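Local coordinates for phosphopantetheine adenylyltransferase (Archaeoglobus fulgidus, PDB 3DO8), which probably transfers an adenylyl group reversibly from ATP to 4'-phosphopantetheine, giving dephospho-CoA and pyrophosphate in coenzyme A biosynthesis, at residues I33-A41 against P50-V58. Numbering follows the deposited sequence.
Sequences IGVTSDRMA and PFAIRAENV
Strand 33-36 and helix 51-58 run nearly antiparallel, their axes inclined at 150° and 8.7 Å apart at closest approach, and V35 meets the helix backbone near A55. The polar half of the contact centres on R54, whose guanidinium lies against the C-terminal end of the strand and the first turn of the helix beginning at D38. Its NH1 and NH2 both point end-on at one acceptor, the carbonyl oxygen of T36, with R54 NH2 to T36 O at 2.9 Å; a further, weak bond runs from R54 NH1 to T36 OG1, a hydroxyl that also bonds T8. R54 NH2 in addition forms a salt bridge with D38 OD1 (3.1 Å), although the carboxylate and guanidinium planes are turned 54° apart, while A41 CB sits over the rim of one guanidinium face. The same D38 OD1 accepts from F51 N at 2.7 Å through its syn lone pair, joining the first turns of the two helices. Replacing R54 by a leucine would probably leave the T36 carbonyl without its two donors and D38 without its countercharge. F51 links this polar site to the apolar half: its ring edge faces T36 O and V35 O, with F51 CE1 3.4 Å from V35 O. With chi1 at 172°, V35 swings CG1 away from its own amide nitrogen and against both F51 CD1 and R54 NH1. Farther along, I33 CD1 and V58 CG1 meet tip to tip at 3.8 Å. In this Rossmann-like nucleotidyltransferase fold, helix 51-66 is the main helix of the beta-alpha-beta crossover from strand 31-36 to its parallel neighbour 71-75, outermost in the sheet of this chain. R54 NH1 also bonds T8 O, and its NE bonds L49 O, while K74 makes a cation-pi contact with F51 and I72 touches I33 and V35 from that neighbouring strand.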
loop_
_atom_site.group_PDB
_atom_site.type_symbol
_atom_site.label_atom_id
_atom_site.label_comp_id
_atom_site.label_asym_id
_atom_site.label_seq_id
_atom_site.Cartn_x
_atom_site.Cartn_y
_atom_site.Cartn_z
ATOM N N ILE A 33 -9.896 -3.614 -11.834
ATOM C CA ILE A 33 -8.598 -3.829 -12.417
ATOM C C ILE A 33 -8.646 -3.398 -13.886
ATOM O O ILE A 33 -9.380 -3.990 -14.683
ATOM C CB ILE A 33 -8.131 -5.316 -12.335
ATOM C CG1 ILE A 33 -8.161 -5.815 -10.877
ATOM C CG2 ILE A 33 -6.741 -5.431 -12.935
ATOM C CD1 ILE A 33 -7.643 -7.246 -10.718
ATOM N N GLY A 34 -7.877 -2.372 -14.221
ATOM C CA GLY A 34 -7.743 -1.930 -15.587
ATOM C C GLY A 34 -6.659 -2.742 -16.254
ATOM O O GLY A 34 -5.570 -2.931 -15.678
ATOM N N VAL A 35 -6.952 -3.213 -17.467
ATOM C CA VAL A 35 -5.957 -3.893 -18.286
ATOM C C VAL A 35 -5.808 -3.085 -19.588
ATOM O O VAL A 35 -6.805 -2.763 -20.258
ATOM C CB VAL A 35 -6.391 -5.350 -18.527
ATOM C CG1 VAL A 35 -5.451 -6.026 -19.544
ATOM C CG2 VAL A 35 -6.456 -6.094 -17.169
ATOM N N THR A 36 -4.569 -2.758 -19.946
ATOM C CA THR A 36 -4.320 -1.894 -21.096
ATOM C C THR A 36 -4.813 -2.534 -22.396
ATOM O O THR A 36 -4.661 -3.740 -22.622
ATOM C CB THR A 36 -2.822 -1.578 -21.233
ATOM O OG1 THR A 36 -2.085 -2.796 -21.223
ATOM C CG2 THR A 36 -2.328 -0.676 -20.100
ATOM N N SER A 37 -5.380 -1.717 -23.272
ATOM C CA SER A 37 -5.672 -2.149 -24.636
ATOM C C SER A 37 -4.376 -2.575 -25.357
ATOM O O SER A 37 -3.262 -2.206 -24.943
ATOM C CB SER A 37 -6.323 -0.979 -25.385
ATOM O OG SER A 37 -5.332 -0.007 -25.631
ATOM N N ASP A 38 -4.512 -3.317 -26.452
ATOM C CA ASP A 38 -3.338 -3.696 -27.259
ATOM C C ASP A 38 -2.533 -2.465 -27.698
ATOM O O ASP A 38 -1.306 -2.455 -27.635
ATOM C CB ASP A 38 -3.777 -4.481 -28.494
ATOM C CG ASP A 38 -4.322 -5.846 -28.159
ATOM O OD1 ASP A 38 -4.173 -6.269 -27.001
ATOM O OD2 ASP A 38 -4.919 -6.486 -29.047
ATOM N N ARG A 39 -3.233 -1.417 -28.103
ATOM C CA ARG A 39 -2.567 -0.191 -28.573
ATOM C C ARG A 39 -1.624 0.349 -27.517
ATOM O O ARG A 39 -0.448 0.611 -27.759
ATOM C CB ARG A 39 -3.592 0.882 -28.884
ATOM C CG ARG A 39 -4.073 0.902 -30.298
ATOM C CD ARG A 39 -4.537 2.319 -30.686
ATOM N NE ARG A 39 -5.705 2.283 -31.573
ATOM C CZ ARG A 39 -5.723 1.761 -32.805
ATOM N NH1 ARG A 39 -4.634 1.195 -33.342
ATOM N NH2 ARG A 39 -6.857 1.791 -33.508
ATOM N N MET A 40 -2.173 0.454 -26.316
ATOM C CA MET A 40 -1.495 1.011 -25.172
ATOM C C MET A 40 -0.359 0.127 -24.659
ATOM O O MET A 40 0.695 0.618 -24.229
ATOM C CB MET A 40 -2.563 1.176 -24.101
ATOM C CG MET A 40 -2.221 2.032 -22.950
ATOM S SD MET A 40 -3.708 2.973 -22.502
ATOM C CE MET A 40 -3.414 4.213 -23.831
ATOM N N ALA A 41 -0.581 -1.185 -24.673
ATOM C CA ALA A 41 0.428 -2.125 -24.224
ATOM C C ALA A 41 1.690 -2.019 -25.093
ATOM O O ALA A 41 2.808 -2.034 -24.580
ATOM C CB ALA A 41 -0.133 -3.532 -24.272
ATOM N N PRO A 50 -2.755 -10.678 -26.727
ATOM C CA PRO A 50 -3.933 -9.817 -26.882
ATOM C C PRO A 50 -4.556 -9.439 -25.543
ATOM O O PRO A 50 -4.421 -10.178 -24.560
ATOM C CB PRO A 50 -4.906 -10.686 -27.656
ATOM C CG PRO A 50 -4.028 -11.618 -28.446
ATOM C CD PRO A 50 -2.934 -11.949 -27.464
ATOM N N PHE A 51 -5.239 -8.290 -25.530
ATOM C CA PHE A 51 -6.000 -7.854 -24.370
ATOM C C PHE A 51 -6.828 -8.987 -23.767
ATOM O O PHE A 51 -6.773 -9.211 -22.564
ATOM C CB PHE A 51 -6.901 -6.669 -24.749
ATOM C CG PHE A 51 -7.945 -6.366 -23.718
ATOM C CD1 PHE A 51 -7.627 -5.577 -22.629
ATOM C CD2 PHE A 51 -9.229 -6.893 -23.820
ATOM C CE1 PHE A 51 -8.573 -5.304 -21.666
ATOM C CE2 PHE A 51 -10.174 -6.657 -22.828
ATOM C CZ PHE A 51 -9.837 -5.860 -21.755
ATOM N N ALA A 52 -7.611 -9.692 -24.580
ATOM C CA ALA A 52 -8.481 -10.739 -24.070
ATOM C C ALA A 52 -7.710 -11.804 -23.283
ATOM O O ALA A 52 -8.195 -12.304 -22.263
ATOM C CB ALA A 52 -9.308 -11.381 -25.222
ATOM N N ILE A 53 -6.502 -12.136 -23.748
ATOM C CA ILE A 53 -5.699 -13.171 -23.092
ATOM C C ILE A 53 -5.130 -12.633 -21.772
ATOM O O ILE A 53 -5.174 -13.311 -20.746
ATOM C CB ILE A 53 -4.562 -13.653 -24.020
ATOM C CG1 ILE A 53 -5.143 -14.371 -25.238
ATOM C CG2 ILE A 53 -3.554 -14.521 -23.271
ATOM C CD1 ILE A 53 -5.905 -15.620 -24.951
ATOM N N ARG A 54 -4.615 -11.406 -21.791
ATOM C CA ARG A 54 -4.097 -10.765 -20.572
ATOM C C ARG A 54 -5.197 -10.601 -19.503
ATOM O O ARG A 54 -4.993 -10.915 -18.329
ATOM C CB ARG A 54 -3.406 -9.436 -20.907
ATOM C CG ARG A 54 -2.155 -9.655 -21.753
ATOM C CD ARG A 54 -1.433 -8.372 -22.120
ATOM N NE ARG A 54 -2.119 -7.597 -23.137
ATOM C CZ ARG A 54 -2.733 -6.439 -22.952
ATOM N NH1 ARG A 54 -2.814 -5.875 -21.753
ATOM N NH2 ARG A 54 -3.287 -5.853 -24.009
ATOM N N ALA A 55 -6.359 -10.127 -19.919
ATOM C CA ALA A 55 -7.508 -10.003 -19.010
ATOM C C ALA A 55 -7.888 -11.359 -18.418
ATOM O O ALA A 55 -8.105 -11.464 -17.216
ATOM C CB ALA A 55 -8.710 -9.348 -19.718
ATOM N N GLU A 56 -7.951 -12.403 -19.245
ATOM C CA GLU A 56 -8.291 -13.743 -18.730
ATOM C C GLU A 56 -7.228 -14.288 -17.794
ATOM O O GLU A 56 -7.536 -14.930 -16.788
ATOM C CB GLU A 56 -8.567 -14.732 -19.880
ATOM C CG GLU A 56 -9.904 -14.538 -20.565
ATOM C CD GLU A 56 -11.106 -14.640 -19.598
ATOM O OE1 GLU A 56 -11.145 -15.574 -18.741
ATOM O OE2 GLU A 56 -12.003 -13.779 -19.698
ATOM N N ASN A 57 -5.965 -13.999 -18.093
ATOM C CA ASN A 57 -4.889 -14.408 -17.195
ATOM C C ASN A 57 -5.054 -13.800 -15.813
ATOM O O ASN A 57 -4.883 -14.477 -14.793
ATOM C CB ASN A 57 -3.517 -14.080 -17.770
ATOM C CG ASN A 57 -3.163 -14.957 -18.978
ATOM O OD1 ASN A 57 -3.798 -16.010 -19.211
ATOM N ND2 ASN A 57 -2.151 -14.521 -19.769
ATOM N N VAL A 58 -5.416 -12.519 -15.773
ATOM C CA VAL A 58 -5.632 -11.837 -14.487
ATOM C C VAL A 58 -6.856 -12.435 -13.785
ATOM O O VAL A 58 -6.813 -12.764 -12.602
ATOM C CB VAL A 58 -5.818 -10.338 -14.660
ATOM C CG1 VAL A 58 -6.241 -9.668 -13.312
ATOM C CG2 VAL A 58 -4.517 -9.702 -15.198
#